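Local coordinates for protein putative tagatose-6-phosphate ketose/aldose isomerase (Escherichia coli, PDB 3C3J) that belongs to the SIS-domain proteins and carries two SIS domains, its chain built around two parallel five-stranded sheets with helices packed about them, at residues T16-E19 against I20-P24; R331-I334 against D335-A339. All coordinates share one frame; numbering follows the deposited sequence.

Contact 1. Residues T16-E19 against I20-P24; sequences TEEE and IRHQP
Glu17 and Arg21, one helical turn apart, form the salt bridge of this local contact, which lies on the short helix 15-21 and the step into helix 23-49. The evidence is that two nitrogens converge on one oxygen: Arg21 NE reaches Glu17 OE2 at 2.8 Å with an N-H...O angle of 164°, and Arg21 NH2 meets the same Glu17 OE2 at 3.2 Å along a more bent path. The oxygen lies in the plane of the guanidinium, at its NE side, and NE approaches it on the anti side of the carboxylate. CG of Glu17 stands opposite its backbone N (chi1 -180°) and the chain runs straight on, alongside the extended arginine. Glu17 OE1 is bound by Thr12, while Arg21 NH2 also donates to Gly212 O and the guanidinium makes a cation-pi contact with Phe214.

Backbone bonds define the turns. Ile20 N donates to Thr16 O at 2.9 Å, Arg21 N to Glu17 O at 2.9 Å, and His22 N to Glu18 O at 3.1 Å. His22 then leaves helical angles and occupies the N-cap position of helix 23-49.

Apolar contacts are fewer. CA of Glu19 sits over a face of the His22 ring, 3.7 Å from its centroid and 15° off the normal, a CH-pi contact. The methyl Thr16 CG2 touches Ile20 CD1 at 4.1 Å, on the side where Leu351 and Thr348 of helix 335-356 pack.

Buried carboxylates are thus matched to donors: Glu17 by Arg21 and Thr12, Glu19 by the backbone N-H groups of Arg168 and Gly169. Such pairing probably offsets the cost of burying charge along helix 15-21.

Contact 2. Residues R331-I334 against D335-A339; sequences RHFI and DVEQA
Glu337 and Ile334 make a helix-start contact, in which residues 331-334, the end of the loop between strand 324-326 and helix 335-356, are tied back onto the first turn of that helix. Ile334 holds the N-cap position, and its N donates to Glu337 OE1 at 3.1 Å. This is one half of a capping box; the isoleucine side chain carries no acceptor to supply the other. Ile334 O continues the pattern by taking Gln338 N at 3.0 Å, with a nearly straight N-H...O angle of 170°.

The same carboxylate is gripped end-on by Arg331. NH1 of Arg331 binds Glu337 OE1 at 2.9 Å, and NH2 of Arg331 binds Glu337 OE2 at 3.0 Å. The two side chains run at about a right angle, and their flat groups are inclined by 42°; NH1 comes in on the syn side of OE1, whereas NH2 meets OE2 from above the carboxylate plane. OE1 therefore has two donors, Arg331 NH1 and Ile334 N, which arrive from opposite faces of that plane. NH1 also donates to His332 O at 3.0 Å, which further fixes the guanidinium.

Apolar groups fill in beside this network. CE1 of Phe333 lies over the centre of the Arg331 guanidinium, and Phe333 CD2 reaches Glu337 CB at 3.8 Å. CG1 of Ile334 sits between its own backbone N and carbonyl carbon (chi1 61°), a placing that lets CD1 run beside Val336 CG2, 3.5 Å away.

Around the turn, Asp199 forms a further salt bridge with Arg331, and Val200 of helix 198-210 packs on Phe333 and Glu337. Trp74 of helix 63-79 covers Ile334 and Val336, while Leu235 of helix 235-249 meets Asp335 and Ala339.

How the contacts relate
Contact 1 is largely buried; contact 2 is only partly so, with its loop end nearer the surface. Their centres lie 20 Å apart and their nearest atoms about 9 Å, so they do not touch, yet helix 335-356 joins them: contact 2 holds its first turn and the loop before it, and Leu351 and Thr348 farther along it pack against contact 1. Helix 198-210 also borders both. Each uses an arginine-glutamate salt bridge, but differently. At 16-24 the pair is side-on and spans one turn within a helix, whereas at 331-339 it is end-on and links a loop to a helix start, where the carboxylate also caps a backbone N-H.

Contact 1. Residues T16-E19 against I20-P24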
loop_
_atom_site.group_PDB
_atom_site.type_symbol
_atom_site.label_atom_id
_atom_site.label_comp_id
_atom_site.label_asym_id
_atom_site.label_seq_id
_atom_site.Cartn_x
_atom_site.Cartn_y
_atom_site.Cartn_z
ATOM N N THR A 16 6.182 26.799 -3.129
ATOM C CA THR A 16 5.681 25.735 -2.255
ATOM C C THR A 16 5.081 26.346 -0.986
ATOM O O THR A 16 3.977 25.961 -0.580
ATOM C CB THR A 16 6.768 24.657 -1.969
ATOM O OG1 THR A 16 7.266 24.143 -3.219
ATOM C CG2 THR A 16 6.193 23.484 -1.158
ATOM N N GLU A 17 5.759 27.335 -0.398
ATOM C CA GLU A 17 5.217 27.988 0.788
ATOM C C GLU A 17 3.914 28.716 0.489
ATOM O O GLU A 17 2.962 28.629 1.273
ATOM C CB GLU A 17 6.212 28.958 1.426
ATOM C CG GLU A 17 5.607 29.612 2.653
ATOM C CD GLU A 17 6.513 30.606 3.339
ATOM O OE1 GLU A 17 7.578 30.956 2.772
ATOM O OE2 GLU A 17 6.130 31.052 4.441
ATOM N N GLU A 18 3.881 29.440 -0.632
ATOM C CA GLU A 18 2.681 30.133 -1.081
ATOM C C GLU A 18 1.501 29.166 -1.222
ATOM O O GLU A 18 0.388 29.458 -0.811
ATOM C CB GLU A 18 2.952 30.814 -2.421
ATOM C CG GLU A 18 1.881 31.834 -2.848
ATOM C CD GLU A 18 0.688 31.237 -3.595
ATOM O OE1 GLU A 18 0.887 30.286 -4.373
ATOM O OE2 GLU A 18 -0.460 31.736 -3.405
ATOM N N GLU A 19 1.794 28.009 -1.802
ATOM C CA GLU A 19 0.809 26.980 -2.081
ATOM C C GLU A 19 0.325 26.292 -0.797
ATOM O O GLU A 19 -0.851 25.940 -0.667
ATOM C CB GLU A 19 1.382 26.010 -3.148
ATOM C CG GLU A 19 1.410 26.750 -4.521
ATOM C CD GLU A 19 2.393 26.253 -5.552
ATOM O OE1 GLU A 19 3.094 25.214 -5.342
ATOM O OE2 GLU A 19 2.443 26.950 -6.612
ATOM N N ILE A 20 1.216 26.122 0.159
ATOM C CA ILE A 20 0.817 25.602 1.464
ATOM C C ILE A 20 -0.118 26.590 2.147
ATOM O O ILE A 20 -1.205 26.227 2.615
ATOM C CB ILE A 20 2.017 25.308 2.380
ATOM C CG1 ILE A 20 2.832 24.137 1.835
ATOM C CG2 ILE A 20 1.528 25.011 3.804
ATOM C CD1 ILE A 20 4.240 24.033 2.445
ATOM N N ARG A 21 0.277 27.861 2.174
ATOM C CA ARG A 21 -0.484 28.857 2.932
ATOM C C ARG A 21 -1.865 29.184 2.346
ATOM O O ARG A 21 -2.760 29.548 3.106
ATOM C CB ARG A 21 0.331 30.129 3.106
ATOM C CG ARG A 21 1.530 29.949 4.000
ATOM C CD ARG A 21 2.229 31.274 4.197
ATOM N NE ARG A 21 3.380 31.226 5.106
ATOM C CZ ARG A 21 3.289 31.204 6.435
ATOM N NH1 ARG A 21 2.116 31.138 7.029
ATOM N NH2 ARG A 21 4.389 31.208 7.180
ATOM N N HIS A 22 -2.045 29.080 1.024
ATOM C CA HIS A 22 -3.349 29.369 0.403
ATOM C C HIS A 22 -4.361 28.210 0.410
ATOM O O HIS A 22 -5.455 28.322 -0.149
ATOM C CB HIS A 22 -3.204 30.040 -0.986
ATOM C CG HIS A 22 -2.769 29.149 -2.116
ATOM N ND1 HIS A 22 -3.117 27.822 -2.237
ATOM C CD2 HIS A 22 -2.062 29.447 -3.235
ATOM C CE1 HIS A 22 -2.635 27.343 -3.372
ATOM N NE2 HIS A 22 -1.982 28.309 -3.991
ATOM N N GLN A 23 -4.015 27.118 1.089
ATOM C CA GLN A 23 -4.893 25.944 1.153
ATOM C C GLN A 23 -6.278 26.170 1.785
ATOM O O GLN A 23 -7.290 25.896 1.114
ATOM C CB GLN A 23 -4.159 24.798 1.811
ATOM C CG GLN A 23 -3.237 24.096 0.827
ATOM C CD GLN A 23 -2.402 23.034 1.507
ATOM O OE1 GLN A 23 -1.636 23.332 2.443
ATOM N NE2 GLN A 23 -2.557 21.791 1.073
ATOM N N PRO A 24 -6.345 26.679 3.041
ATOM C CA PRO A 24 -7.677 26.894 3.633
ATOM C C PRO A 24 -8.615 27.720 2.729
ATOM O O PRO A 24 -9.768 27.342 2.511
ATOM C CB PRO A 24 -7.352 27.595 4.976
ATOM C CG PRO A 24 -6.014 27.191 5.276
ATOM C CD PRO A 24 -5.288 27.055 3.995
#

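Contact 2. Residues R331-I334 against D335-A339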
loop_
_atom_site.group_PDB
_atom_site.type_symbol
_atom_site.label_atom_id
_atom_site.label_comp_id
_atom_site.label_asym_id
_atom_site.label_seq_id
_atom_site.Cartn_x
_atom_site.Cartn_y
_atom_site.Cartn_z
ATOM N N ARG A 331 -14.371 21.637 17.096
ATOM C CA ARG A 331 -15.323 20.538 17.248
ATOM C C ARG A 331 -14.643 19.188 16.960
ATOM O O ARG A 331 -13.506 19.138 16.465
ATOM C CB ARG A 331 -16.484 20.705 16.294
ATOM C CG ARG A 331 -16.057 20.636 14.815
ATOM C CD ARG A 331 -17.194 20.277 13.960
ATOM N NE ARG A 331 -16.927 20.523 12.543
ATOM C CZ ARG A 331 -16.464 19.609 11.685
ATOM N NH1 ARG A 331 -16.188 18.367 12.072
ATOM N NH2 ARG A 331 -16.296 19.943 10.423
ATOM N N HIS A 332 -15.345 18.103 17.265
ATOM C CA HIS A 332 -14.825 16.758 16.937
ATOM C C HIS A 332 -14.702 16.674 15.420
ATOM O O HIS A 332 -15.619 17.087 14.706
ATOM C CB HIS A 332 -15.761 15.653 17.432
ATOM C CG HIS A 332 -15.282 14.279 17.099
ATOM N ND1 HIS A 332 -15.773 13.565 16.029
ATOM C CD2 HIS A 332 -14.318 13.507 17.656
ATOM C CE1 HIS A 332 -15.152 12.399 15.955
ATOM N NE2 HIS A 332 -14.271 12.332 16.936
ATOM N N PHE A 333 -13.553 16.199 14.949
ATOM C CA PHE A 333 -13.310 15.924 13.541
ATOM C C PHE A 333 -13.259 14.407 13.348
ATOM O O PHE A 333 -12.725 13.678 14.185
ATOM C CB PHE A 333 -11.939 16.474 13.091
ATOM C CG PHE A 333 -11.908 17.944 12.740
ATOM C CD1 PHE A 333 -12.819 18.853 13.270
ATOM C CD2 PHE A 333 -10.872 18.432 11.922
ATOM C CE1 PHE A 333 -12.743 20.202 12.951
ATOM C CE2 PHE A 333 -10.769 19.771 11.622
ATOM C CZ PHE A 333 -11.710 20.668 12.149
ATOM N N ILE A 334 -13.766 13.932 12.225
ATOM C CA ILE A 334 -13.571 12.552 11.829
ATOM C C ILE A 334 -12.194 12.417 11.140
ATOM O O ILE A 334 -11.527 13.430 10.858
ATOM C CB ILE A 334 -14.714 12.044 10.937
ATOM C CG1 ILE A 334 -14.816 12.842 9.635
ATOM C CG2 ILE A 334 -16.072 12.062 11.700
ATOM C CD1 ILE A 334 -15.893 12.297 8.645
ATOM N N ASP A 335 -11.735 11.192 10.902
ATOM C CA ASP A 335 -10.353 11.035 10.458
ATOM C C ASP A 335 -10.077 11.626 9.082
ATOM O O ASP A 335 -8.992 12.152 8.856
ATOM C CB ASP A 335 -9.861 9.594 10.577
ATOM C CG ASP A 335 -9.396 9.243 11.994
ATOM O OD1 ASP A 335 -9.115 10.169 12.804
ATOM O OD2 ASP A 335 -9.297 8.030 12.305
ATOM N N VAL A 336 -11.048 11.583 8.176
ATOM C CA VAL A 336 -10.813 12.184 6.860
ATOM C C VAL A 336 -10.674 13.720 6.960
ATOM O O VAL A 336 -9.991 14.334 6.128
ATOM C CB VAL A 336 -11.870 11.779 5.792
ATOM C CG1 VAL A 336 -11.783 10.251 5.458
ATOM C CG2 VAL A 336 -13.326 12.225 6.208
ATOM N N GLU A 337 -11.334 14.336 7.949
ATOM C CA GLU A 337 -11.140 15.763 8.262
ATOM C C GLU A 337 -9.783 16.037 8.882
ATOM O O GLU A 337 -9.104 16.975 8.472
ATOM C CB GLU A 337 -12.255 16.286 9.158
ATOM C CG GLU A 337 -13.626 16.289 8.437
ATOM C CD GLU A 337 -14.769 16.725 9.347
ATOM O OE1 GLU A 337 -14.719 16.352 10.541
ATOM O OE2 GLU A 337 -15.716 17.409 8.863
ATOM N N GLN A 338 -9.398 15.210 9.857
ATOM C CA GLN A 338 -8.060 15.262 10.478
ATOM C C GLN A 338 -6.880 15.170 9.518
ATOM O O GLN A 338 -5.824 15.736 9.788
ATOM C CB GLN A 338 -7.878 14.096 11.455
ATOM C CG GLN A 338 -8.610 14.227 12.773
ATOM C CD GLN A 338 -7.832 13.573 13.909
ATOM O OE1 GLN A 338 -7.501 12.361 13.880
ATOM N NE2 GLN A 338 -7.530 14.359 14.903
ATOM N N ALA A 339 -7.037 14.394 8.446
ATOM C CA ALA A 339 -5.988 14.207 7.454
ATOM C C ALA A 339 -5.454 15.570 7.000
ATOM O O ALA A 339 -4.254 15.751 6.855
ATOM C CB ALA A 339 -6.508 13.408 6.237
#